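Local coordinates for glideosome-associated protein 50 (Plasmodium falciparum 3D7, PDB 3TGH) that takes part in the glideosome complex behind parasite gliding motility and host-cell invasion, and may help assemble and fix that complex at the inner membrane complex, at residues Q3-S8 and V278-N283; I193-D198 and A224-Y229; V239-D244 and K266-S271; G285-F290 and T301-I306. One frame throughout, in Å; residues are numbered along the deposited sequence. Where two conformers were deposited one is given.

Contact 1 of 4, residues Q3-S8 and V278-N283; sequences QLRFAS and VHELSN
F6 and H279 form a hydrogen-bonded pair of the antiparallel strands 4-8 and 278-282, and their rings dominate one face of the contact. A chi1 of 71° sets F6 CG between its backbone N and carbonyl carbon and turns the phenyl toward the histidine. H279 CB then sits over one face of that ring, 3.8 Å from its centroid, in a CH-pi contact. The two rings lie near parallel, planes at 18°, but are slid apart and barely overlap. L281 CD1 meets the F6 edge in plane, 3.7 Å from CE2. The imidazole is gripped at both nitrogens: H279 NE2 is hydrogen-bonded to S8 OG at 2.8 Å, and ND1 to T288 OG1 on the next strand. F154 meets the F6 ring edge-to-face, and F37 meets it with nearly parallel planes.

On the other face R5 and E280 run side by side. R5 NE and NH2 both donate to Q3 OE1, at 2.8 and 2.7 Å, a side-on grip by two nitrogens on one oxygen, while NH1 reaches E33 O. In one of two conformers the E280 carboxylate lies, less certainly, over the guanidinium, planes 9° apart; OE2 also pairs with K289. R5 NE and E280 OE2 make a long salt bridge, 4.0 Å, with no N-H pointed at the oxygen, so charge probably draws them together, whereas two directed hydrogen bonds orient the H279 imidazole.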
loop_
_atom_site.group_PDB
_atom_site.type_symbol
_atom_site.label_atom_id
_atom_site.label_comp_id
_atom_site.label_asym_id
_atom_site.label_seq_id
_atom_site.Cartn_x
_atom_site.Cartn_y
_atom_site.Cartn_z
ATOM N N GLN A 3 5.393 -6.418 -18.551
ATOM C CA GLN A 3 5.486 -5.639 -17.314
ATOM C C GLN A 3 4.265 -5.856 -16.422
ATOM O O GLN A 3 3.227 -6.357 -16.869
ATOM C CB GLN A 3 5.619 -4.145 -17.628
ATOM C CG GLN A 3 6.882 -3.768 -18.389
ATOM C CD GLN A 3 6.998 -2.274 -18.656
ATOM O OE1 GLN A 3 6.081 -1.504 -18.369
ATOM N NE2 GLN A 3 8.134 -1.860 -19.210
ATOM N N LEU A 4 4.411 -5.484 -15.155
ATOM C CA LEU A 4 3.288 -5.404 -14.220
ATOM C C LEU A 4 3.213 -3.952 -13.748
ATOM O O LEU A 4 4.202 -3.404 -13.265
ATOM C CB LEU A 4 3.501 -6.343 -13.030
ATOM C CG LEU A 4 2.350 -6.500 -12.027
ATOM C CD1 LEU A 4 2.674 -7.564 -10.991
ATOM C CD2 LEU A 4 2.039 -5.193 -11.325
ATOM N N ARG A 5 2.042 -3.344 -13.898
ATOM C CA ARG A 5 1.848 -1.939 -13.569
ATOM C C ARG A 5 0.701 -1.736 -12.601
ATOM O O ARG A 5 -0.422 -2.212 -12.829
ATOM C CB ARG A 5 1.591 -1.143 -14.840
ATOM C CG ARG A 5 2.793 -1.143 -15.767
ATOM C CD ARG A 5 2.577 -0.216 -16.930
ATOM N NE ARG A 5 3.780 -0.076 -17.745
ATOM C CZ ARG A 5 3.887 0.732 -18.798
ATOM N NH1 ARG A 5 2.858 1.477 -19.192
ATOM N NH2 ARG A 5 5.034 0.790 -19.466
ATOM N N PHE A 6 0.990 -0.999 -11.531
ATOM C CA PHE A 6 0.012 -0.718 -10.509
ATOM C C PHE A 6 0.169 0.718 -10.035
ATOM O O PHE A 6 1.203 1.343 -10.267
ATOM C CB PHE A 6 0.102 -1.746 -9.363
ATOM C CG PHE A 6 1.317 -1.617 -8.493
ATOM C CD1 PHE A 6 1.256 -0.884 -7.308
ATOM C CD2 PHE A 6 2.514 -2.236 -8.834
ATOM C CE1 PHE A 6 2.370 -0.777 -6.478
ATOM C CE2 PHE A 6 3.638 -2.129 -8.003
ATOM C CZ PHE A 6 3.560 -1.396 -6.829
ATOM N N ALA A 7 -0.888 1.253 -9.441
ATOM C CA ALA A 7 -0.884 2.606 -8.910
ATOM C C ALA A 7 -1.050 2.568 -7.400
ATOM O O ALA A 7 -1.600 1.611 -6.853
ATOM C CB ALA A 7 -2.004 3.438 -9.548
ATOM N N SER A 8 -0.551 3.607 -6.731
ATOM C CA SER A 8 -0.703 3.777 -5.289
ATOM C C SER A 8 -1.433 5.086 -5.017
ATOM O O SER A 8 -1.080 6.119 -5.590
ATOM C CB SER A 8 0.664 3.833 -4.594
ATOM O OG SER A 8 1.330 2.586 -4.640
ATOM N N VAL A 278 2.588 5.844 -9.807
ATOM C CA VAL A 278 2.430 4.723 -10.713
ATOM C C VAL A 278 3.746 3.941 -10.716
ATOM O O VAL A 278 4.828 4.526 -10.809
ATOM C CB VAL A 278 2.055 5.185 -12.126
ATOM C CG1 VAL A 278 1.963 3.985 -13.065
ATOM C CG2 VAL A 278 0.731 5.948 -12.091
ATOM N N HIS A 279 3.647 2.621 -10.595
ATOM C CA HIS A 279 4.819 1.764 -10.447
ATOM C C HIS A 279 4.819 0.753 -11.575
ATOM O O HIS A 279 3.768 0.235 -11.935
ATOM C CB HIS A 279 4.799 1.012 -9.118
ATOM C CG HIS A 279 4.489 1.864 -7.929
ATOM N ND1 HIS A 279 5.466 2.426 -7.139
ATOM C CD2 HIS A 279 3.304 2.226 -7.380
ATOM C CE1 HIS A 279 4.898 3.104 -6.155
ATOM N NE2 HIS A 279 3.586 2.999 -6.281
ATOM N N GLU A 280 6.001 0.474 -12.108
ATOM C CA GLU A 280 6.165 -0.470 -13.207
ATOM C C GLU A 280 7.233 -1.510 -12.833
ATOM O O GLU A 280 8.389 -1.158 -12.586
ATOM C CB GLU A 280 6.566 0.281 -14.488
ATOM C CG GLU A 280 5.620 1.442 -14.876
ATOM C CD GLU A 280 6.180 2.382 -15.954
ATOM O OE1 GLU A 280 7.356 2.249 -16.360
ATOM O OE2 GLU A 280 5.428 3.278 -16.392
ATOM N N LEU A 281 6.842 -2.782 -12.779
ATOM C CA LEU A 281 7.785 -3.880 -12.542
ATOM C C LEU A 281 8.167 -4.465 -13.891
ATOM O O LEU A 281 7.291 -4.740 -14.716
ATOM C CB LEU A 281 7.165 -4.981 -11.684
ATOM C CG LEU A 281 7.107 -4.803 -10.165
ATOM C CD1 LEU A 281 6.596 -3.452 -9.778
ATOM C CD2 LEU A 281 6.248 -5.907 -9.558
ATOM N N SER A 282 9.465 -4.665 -14.109
ATOM C CA SER A 282 9.969 -5.211 -15.369
ATOM C C SER A 282 11.181 -6.103 -15.121
ATOM O O SER A 282 11.606 -6.284 -13.980
ATOM C CB SER A 282 10.352 -4.071 -16.324
ATOM O OG SER A 282 11.540 -3.412 -15.906
ATOM N N ASN A 283 11.750 -6.640 -16.196
ATOM C CA ASN A 283 12.958 -7.459 -16.094
ATOM C C ASN A 283 14.133 -6.708 -15.466
ATOM O O ASN A 283 15.004 -7.320 -14.855
ATOM C CB ASN A 283 13.358 -8.053 -17.463
ATOM C CG ASN A 283 13.544 -7.000 -18.547
ATOM O OD1 ASN A 283 13.221 -5.826 -18.362
ATOM N ND2 ASN A 283 14.063 -7.425 -19.694
#

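Contact 2 of 4, residues I193-D198 and A224-Y229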
loop_
_atom_site.group_PDB
_atom_site.type_symbol
_atom_site.label_atom_id
_atom_site.label_comp_id
_atom_site.label_asym_id
_atom_site.label_seq_id
_atom_site.Cartn_x
_atom_site.Cartn_y
_atom_site.Cartn_z
ATOM N N ILE A 193 9.462 -7.859 -3.883
ATOM C CA ILE A 193 8.654 -7.845 -2.655
ATOM C C ILE A 193 8.317 -6.398 -2.321
ATOM O O ILE A 193 9.214 -5.561 -2.180
ATOM C CB ILE A 193 9.374 -8.504 -1.458
ATOM C CG1 ILE A 193 9.876 -9.905 -1.823
ATOM C CG2 ILE A 193 8.444 -8.595 -0.253
ATOM C CD1 ILE A 193 10.775 -10.519 -0.769
ATOM N N ILE A 194 7.017 -6.123 -2.222
ATOM C CA ILE A 194 6.486 -4.791 -1.972
ATOM C C ILE A 194 5.589 -4.863 -0.745
ATOM O O ILE A 194 4.677 -5.678 -0.678
ATOM C CB ILE A 194 5.660 -4.267 -3.180
ATOM C CG1 ILE A 194 6.539 -4.160 -4.433
ATOM C CG2 ILE A 194 5.014 -2.899 -2.873
ATOM C CD1 ILE A 194 6.630 -5.454 -5.225
ATOM N N VAL A 195 5.854 -4.004 0.234
ATOM C CA VAL A 195 5.049 -3.953 1.442
ATOM C C VAL A 195 4.278 -2.628 1.452
ATOM O O VAL A 195 4.810 -1.591 1.050
ATOM C CB VAL A 195 5.928 -4.095 2.700
ATOM C CG1 VAL A 195 5.086 -4.062 3.966
ATOM C CG2 VAL A 195 6.761 -5.390 2.639
ATOM N N VAL A 196 3.019 -2.690 1.878
ATOM C CA VAL A 196 2.110 -1.543 1.879
ATOM C C VAL A 196 1.513 -1.382 3.266
ATOM O O VAL A 196 1.005 -2.353 3.840
ATOM C CB VAL A 196 0.951 -1.776 0.864
ATOM C CG1 VAL A 196 -0.043 -0.618 0.897
ATOM C CG2 VAL A 196 1.505 -1.976 -0.547
ATOM N N GLY A 197 1.574 -0.170 3.826
ATOM C CA GLY A 197 1.041 0.087 5.155
ATOM C C GLY A 197 0.662 1.544 5.333
ATOM O O GLY A 197 0.710 2.336 4.375
ATOM N N ASP A 198 0.296 1.903 6.558
ATOM C CA ASP A 198 -0.110 3.277 6.869
ATOM C C ASP A 198 1.104 4.132 7.309
ATOM O O ASP A 198 1.499 5.069 6.614
ATOM C CB ASP A 198 -1.209 3.276 7.934
ATOM C CG ASP A 198 -1.540 4.671 8.444
ATOM O OD1 ASP A 198 -1.550 5.618 7.632
ATOM O OD2 ASP A 198 -1.817 4.816 9.650
ATOM N N ALA A 224 14.623 -9.897 4.458
ATOM C CA ALA A 224 13.930 -10.447 3.290
ATOM C C ALA A 224 14.252 -9.740 1.965
ATOM O O ALA A 224 13.713 -10.109 0.928
ATOM C CB ALA A 224 12.418 -10.450 3.528
ATOM N N GLU A 225 15.131 -8.740 1.998
ATOM C CA GLU A 225 15.526 -7.985 0.801
ATOM C C GLU A 225 14.332 -7.348 0.085
ATOM O O GLU A 225 14.224 -7.386 -1.149
ATOM C CB GLU A 225 16.326 -8.862 -0.163
ATOM C CG GLU A 225 17.585 -9.470 0.434
ATOM C CD GLU A 225 18.515 -10.008 -0.634
ATOM O OE1 GLU A 225 19.101 -9.192 -1.380
ATOM O OE2 GLU A 225 18.655 -11.245 -0.736
ATOM N N VAL A 226 13.438 -6.764 0.878
ATOM C CA VAL A 226 12.276 -6.069 0.365
ATOM C C VAL A 226 12.706 -4.903 -0.526
ATOM O O VAL A 226 13.678 -4.202 -0.228
ATOM C CB VAL A 226 11.387 -5.584 1.538
ATOM C CG1 VAL A 226 10.379 -4.532 1.086
ATOM C CG2 VAL A 226 10.703 -6.794 2.191
ATOM N N ASP A 227 11.976 -4.702 -1.615
ATOM C CA ASP A 227 12.295 -3.656 -2.584
ATOM C C ASP A 227 11.718 -2.302 -2.185
ATOM O O ASP A 227 12.444 -1.300 -2.142
ATOM C CB ASP A 227 11.778 -4.060 -3.968
ATOM C CG ASP A 227 12.472 -5.295 -4.504
ATOM O OD1 ASP A 227 13.678 -5.211 -4.831
ATOM O OD2 ASP A 227 11.818 -6.357 -4.593
ATOM N N LEU A 228 10.416 -2.283 -1.898
ATOM C CA LEU A 228 9.675 -1.063 -1.576
ATOM C C LEU A 228 8.826 -1.245 -0.322
ATOM O O LEU A 228 8.128 -2.250 -0.186
ATOM C CB LEU A 228 8.695 -0.721 -2.695
ATOM C CG LEU A 228 9.048 0.178 -3.873
ATOM C CD1 LEU A 228 10.303 -0.258 -4.571
ATOM C CD2 LEU A 228 7.856 0.193 -4.818
ATOM N N TYR A 229 8.857 -0.258 0.569
ATOM C CA TYR A 229 7.821 -0.123 1.587
ATOM C C TYR A 229 7.053 1.149 1.260
ATOM O O TYR A 229 7.605 2.243 1.316
ATOM C CB TYR A 229 8.391 -0.069 3.015
ATOM C CG TYR A 229 7.325 0.207 4.068
ATOM C CD1 TYR A 229 6.148 -0.536 4.104
ATOM C CD2 TYR A 229 7.475 1.220 5.000
ATOM C CE1 TYR A 229 5.163 -0.284 5.042
ATOM C CE2 TYR A 229 6.491 1.475 5.961
ATOM C CZ TYR A 229 5.332 0.725 5.968
ATOM O OH TYR A 229 4.343 0.960 6.896
#
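A beta-alpha-beta crossover joins these segments: strand 192-196 and strand 228-231 are parallel neighbours, with helices 211-216 and 218-223 in the connection. The last of these helices closes at E225 in a Schellman motif, after which the chain turns in beside I193. D227 meets I193 by two bonds before the regular pairing starts. I193 N donates to the anti lone pair of D227 OD2 at 2.9 Å (163°), and D227 N returns a bond to I193 O. A chi1 of -64° keeps the D227 carboxylate beside its own backbone N, within range of I193 N, while OD1 pairs with K307. Strand pairing proper follows with V195 N to L228 O, 2.9 Å and almost straight at 175°.

Apolar branches meet on the side of V195 and Y229. V226 crosses I193 at about a right angle, CG2 to CG2 3.8 Å, and its CG1 reaches V195 CG2 at 4.0 Å. Y229 CD1 lies 3.7 Å from V195 CG1. The tyrosine ring extends past V195 toward G197, whose CA is 3.8 Å from Y229 OH, and the hydroxyl is bonded to Q199 O.

Just beyond the strand, D198 OD2 is hydrogen-bonded to ND1 of H233, a metal-binding residue, and to T82 N. Such parallel strands, ending in loops that carry the metal-site residues, are typical of the calcineurin-like metallophosphoesterase fold to which purple acid phosphatases belong.

Contact 3 of 4, residues V239-D244 and K266-S271; sequences VIEDND and KSLFFS
Two consecutive residues, L268 and F269, stand opposite the single residue V239, a classic beta bulge between antiparallel strands 237-242 and 267-271, the latter at the edge of its sheet. The backbone bonds follow the extra residue: L268 N gives to V239 O at 2.8 Å, V239 N to F269 O at 3.1 Å. Beyond the bulge E241 N reaches K266 O at 3.2 Å.

V239 carries a chi1 of 52°, which places CG1 between its backbone N and carbonyl carbon and points this methyl at the bulge. It lies 3.8 Å from F269 CB, near the plane of the phenyl at its edge, and also touches L268 CB. The F269 ring itself stacks on Y300 and meets F290. L268 CD1 lies against the E241 side chain, 3.6 Å from OE1, the oxygen that is hydrogen-bonded to H302. On the other face the I240 CG1 branch packs on S267 CA.

K266, extended beyond CG, runs alongside E241 and D242, its CD 3.4 Å from E241 O. D242 CG is anti to the backbone N (chi1 169°), which brings the carboxylate beside the lysine tip; OD2 has a long, weak ion pair with K222. K266 NZ closes the salt bridge at 2.6 Å, on the anti lone pair of D242 OD1.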
loop_
_atom_site.group_PDB
_atom_site.type_symbol
_atom_site.label_atom_id
_atom_site.label_comp_id
_atom_site.label_asym_id
_atom_site.label_seq_id
_atom_site.Cartn_x
_atom_site.Cartn_y
_atom_site.Cartn_z
ATOM N N VAL A 239 10.446 9.840 -1.591
ATOM C CA VAL A 239 11.219 8.610 -1.640
ATOM C C VAL A 239 12.528 8.785 -0.860
ATOM O O VAL A 239 13.292 9.743 -1.083
ATOM C CB VAL A 239 11.448 8.095 -3.094
ATOM C CG1 VAL A 239 12.012 9.179 -3.986
ATOM C CG2 VAL A 239 12.347 6.847 -3.088
ATOM N N ILE A 240 12.727 7.886 0.102
ATOM C CA ILE A 240 13.955 7.774 0.879
ATOM C C ILE A 240 14.571 6.425 0.546
ATOM O O ILE A 240 13.904 5.396 0.667
ATOM C CB ILE A 240 13.655 7.873 2.385
ATOM C CG1 ILE A 240 13.283 9.318 2.737
ATOM C CG2 ILE A 240 14.852 7.388 3.225
ATOM C CD1 ILE A 240 12.666 9.487 4.115
ATOM N N GLU A 241 15.822 6.419 0.095
ATOM C CA GLU A 241 16.469 5.169 -0.298
ATOM C C GLU A 241 17.636 4.868 0.616
ATOM O O GLU A 241 18.493 5.726 0.842
ATOM C CB GLU A 241 16.932 5.199 -1.759
ATOM C CG GLU A 241 17.227 3.793 -2.301
ATOM C CD GLU A 241 17.748 3.780 -3.731
ATOM O OE1 GLU A 241 17.230 4.544 -4.575
ATOM O OE2 GLU A 241 18.673 2.982 -4.008
ATOM N N ASP A 242 17.659 3.639 1.126
ATOM C CA ASP A 242 18.640 3.202 2.108
ATOM C C ASP A 242 18.846 1.691 1.988
ATOM O O ASP A 242 17.896 0.925 2.145
ATOM C CB ASP A 242 18.149 3.561 3.514
ATOM C CG ASP A 242 18.972 2.909 4.614
ATOM O OD1 ASP A 242 20.152 3.281 4.785
ATOM O OD2 ASP A 242 18.427 2.028 5.318
ATOM N N ASN A 243 20.082 1.278 1.700
ATOM C CA ASN A 243 20.449 -0.145 1.615
ATOM C C ASN A 243 19.616 -0.929 0.589
ATOM O O ASN A 243 19.115 -2.016 0.886
ATOM C CB ASN A 243 20.350 -0.818 2.996
ATOM C CG ASN A 243 21.199 -0.124 4.063
ATOM O OD1 ASN A 243 20.858 -0.144 5.249
ATOM N ND2 ASN A 243 22.311 0.479 3.648
ATOM N N ASP A 244 19.472 -0.362 -0.608
ATOM C CA ASP A 244 18.722 -0.983 -1.717
ATOM C C ASP A 244 17.238 -1.239 -1.402
ATOM O O ASP A 244 16.603 -2.086 -2.034
ATOM C CB ASP A 244 19.403 -2.280 -2.190
ATOM C CG ASP A 244 20.841 -2.061 -2.643
ATOM O OD1 ASP A 244 21.069 -1.205 -3.528
ATOM O OD2 ASP A 244 21.742 -2.754 -2.122
ATOM N N LYS A 266 18.768 10.789 3.549
ATOM C CA LYS A 266 18.676 9.885 2.401
ATOM C C LYS A 266 17.415 10.107 1.555
ATOM O O LYS A 266 17.050 9.260 0.736
ATOM C CB LYS A 266 18.767 8.434 2.879
ATOM C CG LYS A 266 20.151 8.076 3.413
ATOM C CD LYS A 266 20.342 6.577 3.566
ATOM C CE LYS A 266 21.818 6.212 3.695
ATOM N NZ LYS A 266 22.021 4.733 3.666
ATOM N N SER A 267 16.760 11.250 1.739
ATOM C CA SER A 267 15.634 11.620 0.892
ATOM C C SER A 267 16.136 12.010 -0.499
ATOM O O SER A 267 17.052 12.828 -0.638
ATOM C CB SER A 267 14.842 12.769 1.514
ATOM O OG SER A 267 13.751 13.131 0.694
ATOM N N LEU A 268 15.537 11.412 -1.524
ATOM C CA LEU A 268 15.884 11.703 -2.910
ATOM C C LEU A 268 14.893 12.675 -3.546
ATOM O O LEU A 268 15.216 13.362 -4.512
ATOM C CB LEU A 268 15.922 10.408 -3.725
ATOM C CG LEU A 268 16.979 9.380 -3.311
ATOM C CD1 LEU A 268 16.787 8.092 -4.109
ATOM C CD2 LEU A 268 18.381 9.941 -3.498
ATOM N N PHE A 269 13.684 12.719 -3.002
ATOM C CA PHE A 269 12.629 13.553 -3.533
ATOM C C PHE A 269 11.565 13.743 -2.473
ATOM O O PHE A 269 11.220 12.798 -1.757
ATOM C CB PHE A 269 12.013 12.881 -4.772
ATOM C CG PHE A 269 10.625 13.359 -5.102
ATOM C CD1 PHE A 269 10.426 14.584 -5.711
ATOM C CD2 PHE A 269 9.519 12.571 -4.813
ATOM C CE1 PHE A 269 9.146 15.023 -6.025
ATOM C CE2 PHE A 269 8.237 13.006 -5.120
ATOM C CZ PHE A 269 8.051 14.236 -5.725
ATOM N N PHE A 270 11.051 14.964 -2.379
ATOM C CA PHE A 270 9.938 15.273 -1.490
ATOM C C PHE A 270 9.036 16.304 -2.154
ATOM O O PHE A 270 9.522 17.282 -2.718
ATOM C CB PHE A 270 10.443 15.830 -0.154
ATOM C CG PHE A 270 9.345 16.142 0.828
ATOM C CD1 PHE A 270 9.060 15.272 1.867
ATOM C CD2 PHE A 270 8.598 17.312 0.713
ATOM C CE1 PHE A 270 8.051 15.549 2.779
ATOM C CE2 PHE A 270 7.588 17.593 1.610
ATOM C CZ PHE A 270 7.308 16.707 2.649
ATOM N N SER A 271 7.724 16.096 -2.057
ATOM C CA SER A 271 6.752 17.081 -2.523
ATOM C C SER A 271 5.499 17.057 -1.657
ATOM O O SER A 271 5.002 15.991 -1.303
ATOM C CB SER A 271 6.365 16.807 -3.973
ATOM O OG SER A 271 5.399 17.738 -4.423
#

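Contact 4 of 4, residues G285-F290 and T301-I306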
loop_
_atom_site.group_PDB
_atom_site.type_symbol
_atom_site.label_atom_id
_atom_site.label_comp_id
_atom_site.label_asym_id
_atom_site.label_seq_id
_atom_site.Cartn_x
_atom_site.Cartn_y
_atom_site.Cartn_z
ATOM N N GLY A 285 13.811 -3.985 -13.192
ATOM C CA GLY A 285 13.545 -3.528 -11.830
ATOM C C GLY A 285 12.207 -2.838 -11.680
ATOM O O GLY A 285 11.237 -3.196 -12.350
ATOM N N ILE A 286 12.168 -1.841 -10.796
ATOM C CA ILE A 286 10.953 -1.097 -10.496
ATOM C C ILE A 286 11.147 0.378 -10.813
ATOM O O ILE A 286 12.085 1.006 -10.316
ATOM C CB ILE A 286 10.554 -1.207 -9.018
ATOM C CG1 ILE A 286 10.537 -2.671 -8.577
ATOM C CG2 ILE A 286 9.178 -0.549 -8.805
ATOM C CD1 ILE A 286 10.143 -2.873 -7.135
ATOM N N VAL A 287 10.267 0.912 -11.652
ATOM C CA VAL A 287 10.232 2.340 -11.938
ATOM C C VAL A 287 8.988 2.904 -11.268
ATOM O O VAL A 287 7.880 2.416 -11.501
ATOM C CB VAL A 287 10.183 2.619 -13.456
ATOM C CG1 VAL A 287 10.060 4.111 -13.721
ATOM C CG2 VAL A 287 11.423 2.060 -14.146
ATOM N N THR A 288 9.179 3.914 -10.423
ATOM C CA THR A 288 8.083 4.585 -9.751
ATOM C C THR A 288 7.993 6.019 -10.260
ATOM O O THR A 288 8.992 6.742 -10.262
ATOM C CB THR A 288 8.292 4.591 -8.226
ATOM O OG1 THR A 288 8.272 3.243 -7.738
ATOM C CG2 THR A 288 7.201 5.403 -7.526
ATOM N N LYS A 289 6.805 6.413 -10.709
ATOM C CA LYS A 289 6.551 7.775 -11.161
ATOM C C LYS A 289 5.625 8.492 -10.184
ATOM O O LYS A 289 4.515 8.020 -9.879
ATOM C CB LYS A 289 5.937 7.774 -12.562
ATOM C CG LYS A 289 6.881 7.298 -13.653
ATOM C CD LYS A 289 6.167 7.214 -14.993
ATOM C CE LYS A 289 6.975 6.436 -16.026
ATOM N NZ LYS A 289 6.214 6.245 -17.301
ATOM N N PHE A 290 6.099 9.623 -9.676
ATOM C CA PHE A 290 5.317 10.459 -8.775
ATOM C C PHE A 290 4.591 11.515 -9.592
ATOM O O PHE A 290 5.224 12.310 -10.282
ATOM C CB PHE A 290 6.225 11.132 -7.748
ATOM C CG PHE A 290 6.816 10.183 -6.754
ATOM C CD1 PHE A 290 7.956 9.449 -7.063
ATOM C CD2 PHE A 290 6.228 10.018 -5.506
ATOM C CE1 PHE A 290 8.497 8.559 -6.144
ATOM C CE2 PHE A 290 6.761 9.142 -4.581
ATOM C CZ PHE A 290 7.901 8.411 -4.895
ATOM N N THR A 301 10.894 10.557 -11.093
ATOM C CA THR A 301 10.946 9.156 -11.485
ATOM C C THR A 301 12.073 8.465 -10.729
ATOM O O THR A 301 13.238 8.855 -10.847
ATOM C CB THR A 301 11.156 9.008 -12.994
ATOM O OG1 THR A 301 10.115 9.713 -13.681
ATOM C CG2 THR A 301 11.127 7.542 -13.401
ATOM N N HIS A 302 11.710 7.468 -9.927
ATOM C CA HIS A 302 12.673 6.696 -9.152
ATOM C C HIS A 302 12.835 5.320 -9.783
ATOM O O HIS A 302 11.851 4.666 -10.116
ATOM C CB HIS A 302 12.209 6.548 -7.703
ATOM C CG HIS A 302 13.145 5.742 -6.861
ATOM N ND1 HIS A 302 12.905 4.424 -6.535
ATOM C CD2 HIS A 302 14.343 6.052 -6.315
ATOM C CE1 HIS A 302 13.907 3.966 -5.806
ATOM N NE2 HIS A 302 14.791 4.934 -5.657
ATOM N N LYS A 303 14.079 4.881 -9.934
ATOM C CA LYS A 303 14.373 3.576 -10.517
ATOM C C LYS A 303 15.171 2.735 -9.530
ATOM O O LYS A 303 16.207 3.175 -9.012
ATOM C CB LYS A 303 15.137 3.731 -11.833
ATOM C CG LYS A 303 14.348 4.486 -12.905
ATOM C CD LYS A 303 15.137 4.682 -14.191
ATOM C CE LYS A 303 14.280 5.371 -15.250
ATOM N NZ LYS A 303 15.070 5.786 -16.443
ATOM N N LEU A 304 14.671 1.533 -9.266
ATOM C CA LEU A 304 15.332 0.576 -8.396
ATOM C C LEU A 304 15.675 -0.668 -9.223
ATOM O O LEU A 304 14.802 -1.240 -9.873
ATOM C CB LEU A 304 14.408 0.224 -7.224
ATOM C CG LEU A 304 15.054 -0.461 -6.016
ATOM C CD1 LEU A 304 15.920 0.526 -5.246
ATOM C CD2 LEU A 304 14.003 -1.058 -5.104
ATOM N N ASN A 305 16.942 -1.076 -9.204
ATOM C CA ASN A 305 17.380 -2.258 -9.945
ATOM C C ASN A 305 16.839 -3.537 -9.317
ATOM O O ASN A 305 16.730 -3.635 -8.092
ATOM C CB ASN A 305 18.912 -2.329 -10.000
ATOM C CG ASN A 305 19.531 -1.151 -10.734
ATOM O OD1 ASN A 305 18.929 -0.583 -11.647
ATOM N ND2 ASN A 305 20.746 -0.784 -10.340
ATOM N N ILE A 306 16.498 -4.514 -10.156
ATOM C CA ILE A 306 16.089 -5.830 -9.667
ATOM C C ILE A 306 17.254 -6.468 -8.905
ATOM O O ILE A 306 18.416 -6.325 -9.296
ATOM C CB ILE A 306 15.622 -6.754 -10.823
ATOM C CG1 ILE A 306 14.900 -7.992 -10.274
ATOM C CG2 ILE A 306 16.799 -7.166 -11.715
ATOM C CD1 ILE A 306 14.207 -8.819 -11.352
HETATM O O HOH W 1 10.881 2.625 -7.631
#
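V287 and T301 meet through matching branches: V287 CG1 is anti to its backbone N (chi1 176°), as is T301 CG2, and the two methyls touch at 3.6 Å. V287 CG2 lies alongside the K303 chain, 4.0 Å from CG, on the same face as K289 and T301. K289 NZ forms a salt bridge with E33.

On the other face T288 and H302 are a hydrogen-bonded pair whose polar groups are linked by water. H302 chi1 of 179° carries the imidazole away from the neighbouring strand, and T288 chi1 of -64° puts OG1 beside the backbone N, between H279 ND1, to which it is hydrogen-bonded, and the water. The water lies in the plane of the imidazole at its edge, 2.9 Å from H302 ND1 and 2.7 Å from T288 OG1, and gives a weak bond to I286 O. H302 NE2 is hydrogen-bonded to E241 OE1.

The strands form a beta hairpin of 285-292 and 297-305, with regular antiparallel pairing at I286 with L304 and T288 with H302; L304 N to I286 O is 2.8 Å. G285, with positive phi and no side chain, lets its CA come within 3.3 Å of L304 O in a CA-H...O contact. I306 CB sits 4.0 Å from G285 CA.

How the contacts relate
Contacts 1 and 4 lie in one mixed sheet, centres about 9 Å apart, joined by probable backbone hydrogen bonds V278 O to K289 N (2.7 Å) and E280 N to V287 O (2.8 Å). Contacts 2 and 3 belong to the second mixed sheet, centres about 14 Å apart. The sheets pack on each other as in the metallophosphoesterase sandwich: L228 CD1 meets I286 CD1 at 3.7 Å between contacts 2 and 4, and F269 CE2 meets F290 CG at 3.6 Å between contacts 3 and 4. Contact 2 alone adjoins the metal region: the D198 side chain is about 7 Å from a cobalt ion, whereas contacts 1, 3 and 4 lie away from H172 and H233.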